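Local coordinates for protein alkylhalidase CmlS (Streptomyces venezuelae, PDB 3I3L) that is a flavin-dependent halogenase of chloramphenicol biosynthesis, carrying a flavin-adenine dinucleotide that can be bonded covalently to the protein, at residues A[335-340]-A[356-361]; A[342-345]-A[350-353]; A[375-380]-A[434-439]; A[381-386]-A[407-412]. One frame throughout, in Å; residues are numbered along the deposited sequence.

Interaction 1 (A[335-340]-A[356-361]); sequences AVSAAA and HAWYNR
The antiparallel helix pair 327-347 and 352-382, both segments belonging to the FAD-binding family region, meets here through S337 and A338 on one helix and W358 and Y359 on the other. The short axes run at 173° and approach to 10.6 Å, a spacing bridged by two aromatic rings set against small residues. W358 touches with the far corner of its indole: CH2 lies 3.8 Å from S337 CB, and the ring edge faces S337 O in plane, with CZ3 4.0 Å from that oxygen. Y359 leads with one side of its phenol, CE1 standing 3.6 Å from A338 N and 3.8 Å from A338 CB, while S337 CB sits at the ring edge near its plane. Both aromatic side chains have CG anti to the backbone N (chi1 167° in W358, -174° in Y359), which carries the two rings across toward the same turn of the partner helix. S337 OG bonds back to Q333 O in its own helix, and Y359 OH reaches past the contact to L312 O in strand 310-312; F311 meets the Y359 ring edge-to-face. The Y359 side chain is about 10 Å from the bound FAD, so it makes no direct contact with it. With both hydroxyls bonded elsewhere, the interface itself rests on apolar contact, and the small side chains of S337 and A338 probably let the rings come this close.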
# COMPACT_ATOMS: atom_id res chain seq x y z
N ALA A 335 5.26 -10.05 1.67
CA ALA A 335 6.09 -11.03 2.40
C ALA A 335 5.21 -12.18 2.85
O ALA A 335 5.55 -13.35 2.63
CB ALA A 335 6.80 -10.36 3.64
N VAL A 336 4.04 -11.85 3.41
CA VAL A 336 3.07 -12.86 3.81
C VAL A 336 2.60 -13.64 2.61
O VAL A 336 2.47 -14.89 2.70
CB VAL A 336 1.85 -12.23 4.53
CG1 VAL A 336 0.66 -13.19 4.53
CG2 VAL A 336 2.23 -11.86 6.00
N SER A 337 2.37 -12.96 1.50
CA SER A 337 1.89 -13.68 0.28
C SER A 337 2.94 -14.58 -0.31
O SER A 337 2.63 -15.65 -0.86
CB SER A 337 1.43 -12.68 -0.80
OG SER A 337 0.34 -11.94 -0.32
N ALA A 338 4.18 -14.13 -0.28
CA ALA A 338 5.26 -14.93 -0.89
C ALA A 338 5.48 -16.19 -0.03
O ALA A 338 5.72 -17.23 -0.58
CB ALA A 338 6.59 -14.13 -0.95
N ALA A 339 5.42 -16.04 1.30
CA ALA A 339 5.46 -17.16 2.22
C ALA A 339 4.33 -18.20 1.90
O ALA A 339 4.59 -19.39 1.75
CB ALA A 339 5.33 -16.64 3.67
N ALA A 340 3.09 -17.74 1.80
CA ALA A 340 1.98 -18.63 1.56
C ALA A 340 2.16 -19.27 0.21
O ALA A 340 1.78 -20.43 0.01
CB ALA A 340 0.67 -17.84 1.64
N HIS A 356 2.37 -18.67 -9.08
CA HIS A 356 3.18 -17.54 -9.46
C HIS A 356 2.31 -16.49 -10.20
O HIS A 356 2.50 -15.31 -9.99
CB HIS A 356 4.30 -18.01 -10.38
CG HIS A 356 5.53 -18.44 -9.66
ND1 HIS A 356 6.20 -17.62 -8.78
CD2 HIS A 356 6.26 -19.58 -9.74
CE1 HIS A 356 7.27 -18.23 -8.32
NE2 HIS A 356 7.32 -19.44 -8.85
N ALA A 357 1.41 -16.95 -11.06
CA ALA A 357 0.54 -16.04 -11.77
C ALA A 357 -0.33 -15.28 -10.77
O ALA A 357 -0.57 -14.12 -10.97
CB ALA A 357 -0.33 -16.79 -12.85
N TRP A 358 -0.76 -15.93 -9.69
CA TRP A 358 -1.49 -15.23 -8.67
C TRP A 358 -0.59 -14.18 -7.93
O TRP A 358 -1.03 -13.07 -7.66
CB TRP A 358 -2.18 -16.20 -7.69
CG TRP A 358 -2.67 -15.50 -6.45
CD1 TRP A 358 -3.88 -14.88 -6.29
CD2 TRP A 358 -1.96 -15.33 -5.20
NE1 TRP A 358 -3.98 -14.37 -5.02
CE2 TRP A 358 -2.81 -14.58 -4.35
CE3 TRP A 358 -0.72 -15.73 -4.73
CZ2 TRP A 358 -2.43 -14.23 -3.05
CZ3 TRP A 358 -0.34 -15.37 -3.45
CH2 TRP A 358 -1.20 -14.65 -2.62
N TYR A 359 0.63 -14.56 -7.57
CA TYR A 359 1.51 -13.61 -6.87
C TYR A 359 1.79 -12.37 -7.77
O TYR A 359 1.75 -11.26 -7.30
CB TYR A 359 2.82 -14.30 -6.44
CG TYR A 359 3.72 -13.41 -5.58
CD1 TYR A 359 3.49 -13.25 -4.20
CD2 TYR A 359 4.75 -12.69 -6.16
CE1 TYR A 359 4.31 -12.38 -3.43
CE2 TYR A 359 5.58 -11.86 -5.43
CZ TYR A 359 5.36 -11.72 -4.06
OH TYR A 359 6.19 -10.86 -3.33
N ASN A 360 2.04 -12.61 -9.08
CA ASN A 360 2.34 -11.52 -10.01
C ASN A 360 1.15 -10.59 -10.24
O ASN A 360 1.27 -9.36 -10.14
CB ASN A 360 2.81 -12.05 -11.38
CG ASN A 360 4.24 -12.51 -11.37
OD1 ASN A 360 5.13 -11.73 -11.74
ND2 ASN A 360 4.49 -13.78 -10.94
N ARG A 361 -0.01 -11.18 -10.50
CA ARG A 361 -1.24 -10.40 -10.71
C ARG A 361 -1.57 -9.55 -9.50
O ARG A 361 -1.86 -8.36 -9.61
CB ARG A 361 -2.39 -11.32 -11.01
CG ARG A 361 -3.72 -10.63 -11.02
CD ARG A 361 -4.84 -11.66 -11.32
NE ARG A 361 -6.04 -10.98 -11.77
CZ ARG A 361 -7.18 -10.92 -11.09
NH1 ARG A 361 -7.24 -11.50 -9.89
NH2 ARG A 361 -8.25 -10.29 -11.61

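Interaction 2 (A[342-345]-A[350-353]); sequences IDRI and DEKD
R344 grips E351 side-on, NE and NH2 each taking one carboxylate oxygen. The bond from R344 NE to E351 OE1 is 2.8 Å long and nearly straight at 166°; it leaves in the guanidinium plane and meets the oxygen on its syn side. R344 NH2 gives a more bent bond of 2.9 Å to E351 OE2, using the syn lone pair, and the two planar groups are turned 40° from each other. The arginine gets there by a bend at chi2 (81°), whereas E351 extends straight beyond CG. Beside the salt bridge, I345 CG1 rests 4.1 Å from K352 CA, an apolar contact where the backbones come nearest, I345 CA and K352 CA being 5.4 Å apart. Further out, Y489 OH bonds to E351 OE1, and K352 NZ turns away to a salt bridge with D308. The whole lies at the tight turn between helices 327-347 and 352-382, with E351 at the N-cap position of the second helix. An alanine in place of R344 would probably leave the E351 carboxylate without its charged mate and less firmly fixed, with the Y489 hydroxyl still bonded to OE1. Two bonds to two oxygens fix the rotation of both groups, and the arginine's charge would be expected to favour the ionised carboxylate at this partly exposed corner.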
# COMPACT_ATOMS: atom_id res chain seq x y z
N ILE A 342 5.04 -19.91 -1.43
CA ILE A 342 6.08 -20.94 -1.36
C ILE A 342 5.50 -22.23 -0.67
O ILE A 342 5.71 -23.35 -1.13
CB ILE A 342 7.29 -20.39 -0.64
CG1 ILE A 342 8.09 -19.40 -1.57
CG2 ILE A 342 8.28 -21.57 -0.26
CD1 ILE A 342 9.07 -18.58 -0.76
N ASP A 343 4.74 -22.04 0.39
CA ASP A 343 4.09 -23.17 1.06
C ASP A 343 3.17 -23.96 0.14
O ASP A 343 3.21 -25.20 0.09
CB ASP A 343 3.31 -22.69 2.30
CG ASP A 343 2.67 -23.85 3.06
OD1 ASP A 343 3.39 -24.80 3.45
OD2 ASP A 343 1.45 -23.83 3.23
N ARG A 344 2.34 -23.26 -0.61
CA ARG A 344 1.43 -23.93 -1.52
C ARG A 344 2.13 -24.69 -2.60
O ARG A 344 1.71 -25.78 -2.98
CB ARG A 344 0.46 -22.90 -2.14
CG ARG A 344 -0.62 -23.47 -2.96
CD ARG A 344 -1.77 -23.98 -2.14
NE ARG A 344 -2.71 -24.75 -2.96
CZ ARG A 344 -3.79 -25.40 -2.50
NH1 ARG A 344 -4.13 -25.34 -1.23
NH2 ARG A 344 -4.53 -26.10 -3.34
N ILE A 345 3.19 -24.12 -3.17
CA ILE A 345 3.88 -24.79 -4.25
C ILE A 345 4.61 -26.03 -3.71
O ILE A 345 4.74 -27.02 -4.38
CB ILE A 345 4.90 -23.86 -4.96
CG1 ILE A 345 4.18 -22.71 -5.70
CG2 ILE A 345 5.82 -24.68 -5.93
CD1 ILE A 345 5.13 -21.53 -6.06
N ASP A 350 2.19 -29.23 -8.77
CA ASP A 350 1.47 -29.04 -10.04
C ASP A 350 0.84 -27.61 -10.17
O ASP A 350 0.36 -27.25 -11.22
CB ASP A 350 0.34 -30.10 -10.19
CG ASP A 350 -0.55 -30.18 -8.97
OD1 ASP A 350 -0.03 -30.27 -7.84
OD2 ASP A 350 -1.78 -30.17 -9.12
N GLU A 351 0.74 -26.88 -9.07
CA GLU A 351 0.04 -25.60 -9.07
C GLU A 351 1.08 -24.46 -9.24
O GLU A 351 0.74 -23.30 -9.10
CB GLU A 351 -0.71 -25.42 -7.72
CG GLU A 351 -1.96 -26.33 -7.58
CD GLU A 351 -2.69 -26.12 -6.28
OE1 GLU A 351 -2.63 -25.00 -5.73
OE2 GLU A 351 -3.30 -27.10 -5.75
N LYS A 352 2.33 -24.82 -9.51
CA LYS A 352 3.41 -23.87 -9.59
C LYS A 352 3.09 -22.63 -10.39
O LYS A 352 3.25 -21.53 -9.89
CB LYS A 352 4.67 -24.47 -10.16
CG LYS A 352 5.75 -23.39 -10.40
CD LYS A 352 6.78 -23.83 -11.46
CE LYS A 352 7.89 -22.76 -11.61
NZ LYS A 352 8.99 -23.15 -12.63
N ASP A 353 2.64 -22.83 -11.62
CA ASP A 353 2.37 -21.75 -12.55
C ASP A 353 1.24 -20.86 -12.08
O ASP A 353 1.35 -19.63 -12.10
CB ASP A 353 2.05 -22.30 -13.95
CG ASP A 353 3.32 -22.84 -14.68
OD1 ASP A 353 4.46 -22.44 -14.36
OD2 ASP A 353 3.18 -23.65 -15.60

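Interaction 3 (A[375-380]-A[434-439]); sequences ASFYTF and TMIAIG
A375 O accepts two bonds from T379, one turn on: T379 N at 3.0 Å and T379 OG1 at 2.7 Å, arriving from opposite faces of the carbonyl plane. That grip lies in the body of helix 352-382, and the same helix segment sends F377 and F380 to meet I436 and M435. I436 enters between the two phenylalanines, its CG1 3.6 Å from F377 CE2 and its CD1 3.5 Å from F380 CD2. Extended along chi2 (177°), the isoleucine brings CD1 to both rings, lying 3.7 Å from F377 CE2 as well. M435 reaches the end of the F377 ring with its methyl, CE 3.7 Å from F377 CZ, the two side chains crossing at about a right angle. This is a packing of helix 352-382, near its C-terminal end, on helix 430-439; the short axes are 12.1 Å apart and inclined at 62°, so large side chains fill the interval. A serine in place of F377 would probably open a gap beside I436 and take away the ring carbon that the M435 methyl touches. Around this group, F373 and F324 meet the F377 ring, the latter edge-to-face, and A432 touches both F377 and F380. One face of the F380 ring carries S376 O, 3.4 Å above the plane and offset toward the rim.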
# COMPACT_ATOMS: atom_id res chain seq x y z
N ALA A 375 -2.04 9.67 -9.23
CA ALA A 375 -2.10 10.60 -10.33
C ALA A 375 -3.24 11.60 -10.09
O ALA A 375 -3.08 12.79 -10.37
CB ALA A 375 -2.33 9.81 -11.68
N SER A 376 -4.38 11.11 -9.62
CA SER A 376 -5.50 11.96 -9.21
C SER A 376 -5.09 12.98 -8.16
O SER A 376 -5.25 14.17 -8.37
CB SER A 376 -6.63 11.09 -8.67
OG SER A 376 -7.24 10.45 -9.75
N PHE A 377 -4.55 12.53 -7.04
CA PHE A 377 -4.10 13.46 -6.01
C PHE A 377 -3.13 14.51 -6.51
O PHE A 377 -3.33 15.70 -6.23
CB PHE A 377 -3.58 12.79 -4.75
CG PHE A 377 -4.65 12.31 -3.87
CD1 PHE A 377 -5.23 11.05 -4.08
CD2 PHE A 377 -5.10 13.10 -2.83
CE1 PHE A 377 -6.27 10.60 -3.26
CE2 PHE A 377 -6.12 12.65 -2.01
CZ PHE A 377 -6.71 11.39 -2.23
N TYR A 378 -2.09 14.11 -7.24
CA TYR A 378 -1.16 15.11 -7.75
C TYR A 378 -1.90 16.14 -8.68
O TYR A 378 -1.69 17.33 -8.58
CB TYR A 378 0.04 14.50 -8.46
CG TYR A 378 1.09 14.00 -7.52
CD1 TYR A 378 1.58 14.79 -6.52
CD2 TYR A 378 1.61 12.72 -7.62
CE1 TYR A 378 2.56 14.36 -5.65
CE2 TYR A 378 2.62 12.27 -6.73
CZ TYR A 378 3.06 13.10 -5.75
OH TYR A 378 4.05 12.69 -4.84
N THR A 379 -2.76 15.64 -9.57
CA THR A 379 -3.53 16.53 -10.43
C THR A 379 -4.36 17.58 -9.64
O THR A 379 -4.43 18.74 -10.06
CB THR A 379 -4.41 15.74 -11.40
OG1 THR A 379 -3.55 14.85 -12.11
CG2 THR A 379 -5.10 16.67 -12.43
N PHE A 380 -4.97 17.19 -8.52
CA PHE A 380 -5.77 18.13 -7.72
C PHE A 380 -4.93 19.22 -7.14
O PHE A 380 -5.35 20.40 -7.13
CB PHE A 380 -6.51 17.44 -6.54
CG PHE A 380 -7.49 16.42 -6.99
CD1 PHE A 380 -8.17 16.59 -8.20
CD2 PHE A 380 -7.75 15.29 -6.21
CE1 PHE A 380 -9.09 15.63 -8.64
CE2 PHE A 380 -8.69 14.34 -6.63
CZ PHE A 380 -9.35 14.50 -7.84
N THR A 434 -13.62 11.74 -3.74
CA THR A 434 -14.49 11.28 -2.72
C THR A 434 -13.81 11.37 -1.37
O THR A 434 -14.36 12.00 -0.47
CB THR A 434 -14.99 9.86 -3.03
OG1 THR A 434 -15.86 9.92 -4.17
CG2 THR A 434 -15.77 9.30 -1.85
N MET A 435 -12.62 10.77 -1.26
CA MET A 435 -11.84 10.76 -0.05
C MET A 435 -11.66 12.17 0.50
O MET A 435 -11.88 12.38 1.66
CB MET A 435 -10.48 10.10 -0.25
CG MET A 435 -10.51 8.56 -0.20
SD MET A 435 -8.82 7.80 -0.06
CE MET A 435 -7.90 9.20 0.45
N ILE A 436 -11.29 13.12 -0.37
CA ILE A 436 -10.98 14.47 0.02
C ILE A 436 -12.21 15.15 0.60
O ILE A 436 -12.12 15.78 1.65
CB ILE A 436 -10.38 15.32 -1.14
CG1 ILE A 436 -8.98 14.80 -1.55
CG2 ILE A 436 -10.32 16.84 -0.79
CD1 ILE A 436 -8.32 15.56 -2.77
N ALA A 437 -13.33 15.02 -0.09
CA ALA A 437 -14.62 15.56 0.38
C ALA A 437 -15.02 14.99 1.74
O ALA A 437 -15.34 15.75 2.66
CB ALA A 437 -15.75 15.27 -0.63
N ILE A 438 -15.01 13.68 1.88
CA ILE A 438 -15.33 13.07 3.17
C ILE A 438 -14.39 13.61 4.26
O ILE A 438 -14.84 13.97 5.36
CB ILE A 438 -15.24 11.56 3.08
CG1 ILE A 438 -16.31 11.01 2.13
CG2 ILE A 438 -15.39 10.92 4.44
CD1 ILE A 438 -16.27 9.49 2.09
N GLY A 439 -13.09 13.73 3.96
CA GLY A 439 -12.17 14.15 4.96
C GLY A 439 -11.98 15.64 5.17
O GLY A 439 -11.17 16.07 6.00

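Interaction 4 (A[381-386]-A[407-412]); sequences ASFTEP and KKWFES
F383 lies over one face of the W409 indole, the two rings near parallel but slid well apart. Their planes make 26° and the phenyl centroid is 5.2 Å from that of the five-membered ring, so ring overlap is slight and the closest carbons, F383 CD2 and W409 CD2, are 3.8 Å apart. The stem of the phenylalanine also takes part: F383 CB sits 4.1 Å from the centroid of the six-membered ring, 21° off its normal, a CH-pi contact over the face. T384 adds its methyl at the far end of the indole, CG2 approaching W409 CH2 to 3.5 Å. With chi1 at 58°, OG1 of T384 occupies the place between backbone N and carbonyl carbon, and its partner is Q100 N, while the methyl is left for the tryptophan. At the other end of the phenyl ring, F383 CZ comes to 4.2 Å from K407 N. The residues that follow helix 352-382 are thus packed on the loop between helices 400-406 and 430-439. R403 and R406 of helix 400-406 touch F383, the F380 ring of helix 352-382 also meets W409, and K408 reaches D430 and S433 of helix 430-439.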
# COMPACT_ATOMS: atom_id res chain seq x y z
N ALA A 381 -3.75 18.86 -6.66
CA ALA A 381 -2.86 19.91 -6.13
C ALA A 381 -2.31 20.82 -7.22
O ALA A 381 -1.98 21.98 -6.96
CB ALA A 381 -1.73 19.34 -5.34
N SER A 382 -2.20 20.29 -8.44
CA SER A 382 -1.59 21.02 -9.53
C SER A 382 -2.44 22.24 -9.97
O SER A 382 -1.91 23.19 -10.55
CB SER A 382 -1.28 20.13 -10.73
OG SER A 382 -2.49 19.75 -11.38
N PHE A 383 -3.74 22.22 -9.64
CA PHE A 383 -4.62 23.34 -9.95
C PHE A 383 -4.30 24.58 -9.13
O PHE A 383 -4.55 25.71 -9.57
CB PHE A 383 -6.08 22.93 -9.74
CG PHE A 383 -6.55 21.93 -10.76
CD1 PHE A 383 -6.42 22.20 -12.12
CD2 PHE A 383 -7.10 20.72 -10.37
CE1 PHE A 383 -6.85 21.28 -13.09
CE2 PHE A 383 -7.51 19.78 -11.35
CZ PHE A 383 -7.38 20.06 -12.69
N THR A 384 -3.71 24.40 -7.95
CA THR A 384 -3.38 25.55 -7.14
C THR A 384 -1.90 25.67 -6.85
O THR A 384 -1.49 26.63 -6.19
CB THR A 384 -4.17 25.60 -5.85
OG1 THR A 384 -3.92 24.41 -5.11
CG2 THR A 384 -5.70 25.75 -6.18
N GLU A 385 -1.10 24.75 -7.36
CA GLU A 385 0.35 24.92 -7.22
C GLU A 385 0.93 25.41 -8.56
O GLU A 385 0.33 25.19 -9.59
CB GLU A 385 1.03 23.60 -6.74
CG GLU A 385 0.72 23.22 -5.30
CD GLU A 385 1.38 24.13 -4.25
OE1 GLU A 385 2.25 24.98 -4.59
OE2 GLU A 385 1.02 24.01 -3.04
N PRO A 386 2.10 26.07 -8.54
CA PRO A 386 2.64 26.66 -9.76
C PRO A 386 3.05 25.60 -10.79
O PRO A 386 3.07 24.36 -10.50
CB PRO A 386 3.91 27.42 -9.27
CG PRO A 386 4.08 27.05 -7.79
CD PRO A 386 2.76 26.60 -7.33
N LYS A 407 -10.94 21.54 -14.27
CA LYS A 407 -11.54 22.54 -13.30
C LYS A 407 -13.11 22.57 -13.40
O LYS A 407 -13.76 23.62 -13.64
CB LYS A 407 -10.89 23.93 -13.32
CG LYS A 407 -11.60 24.93 -12.35
CD LYS A 407 -11.37 26.47 -12.69
CE LYS A 407 -11.75 26.85 -14.15
NZ LYS A 407 -10.91 27.98 -14.67
N LYS A 408 -13.64 21.34 -13.38
CA LYS A 408 -14.85 20.91 -12.69
C LYS A 408 -14.42 20.77 -11.25
O LYS A 408 -15.23 20.52 -10.36
CB LYS A 408 -15.23 19.50 -13.19
CG LYS A 408 -15.81 18.51 -12.14
CD LYS A 408 -14.74 17.70 -11.39
CE LYS A 408 -15.34 16.39 -10.85
NZ LYS A 408 -14.33 15.64 -9.98
N TRP A 409 -13.10 20.85 -11.02
CA TRP A 409 -12.58 20.70 -9.68
C TRP A 409 -12.87 21.93 -8.82
O TRP A 409 -13.13 21.80 -7.63
CB TRP A 409 -11.09 20.35 -9.72
CG TRP A 409 -10.40 20.53 -8.42
CD1 TRP A 409 -10.20 19.58 -7.44
CD2 TRP A 409 -9.84 21.74 -7.92
NE1 TRP A 409 -9.53 20.13 -6.37
CE2 TRP A 409 -9.29 21.46 -6.64
CE3 TRP A 409 -9.74 23.05 -8.43
CZ2 TRP A 409 -8.66 22.43 -5.88
CZ3 TRP A 409 -9.12 24.02 -7.65
CH2 TRP A 409 -8.59 23.70 -6.39
N PHE A 410 -12.83 23.12 -9.46
CA PHE A 410 -13.03 24.43 -8.83
C PHE A 410 -14.22 24.48 -7.88
O PHE A 410 -14.34 25.41 -7.06
N GLU A 411 -15.06 23.44 -7.93
CA GLU A 411 -16.36 23.45 -7.22
C GLU A 411 -16.80 22.11 -6.58
O GLU A 411 -17.95 21.65 -6.76
CB GLU A 411 -17.44 24.04 -8.16
CG GLU A 411 -17.27 23.66 -9.64
CD GLU A 411 -17.63 22.19 -9.95
OE1 GLU A 411 -17.13 21.28 -9.24
OE2 GLU A 411 -18.40 21.94 -10.91
N SER A 412 -15.90 21.51 -5.82
CA SER A 412 -16.23 20.38 -4.97
C SER A 412 -16.62 20.92 -3.55
O SER A 412 -16.49 20.23 -2.51
CB SER A 412 -15.05 19.40 -4.93
OG SER A 412 -14.40 19.31 -6.21

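How the interactions relate
All four contacts draw on helix 352-382, but near different ends of it. Interactions 2 and 1 lie by its start, with centres about 10 Å apart, and both join it to helix 327-347; interaction 2 closes the turn and interaction 1 follows further along the antiparallel pair, H356 NE2 lying 4.1 Å from I345 CD1. Interactions 3 and 4 lie at its end, again with centres about 10 Å apart, and touch where F380 CD1 is 3.7 Å from W409 CD1. The centres of interactions 1 and 3 are about 30 Å apart, on opposite sides of the chain's centre. One long helix thus connects packing in the FAD-binding domain with the segments 407-412 and 434-439 that come later in the chain.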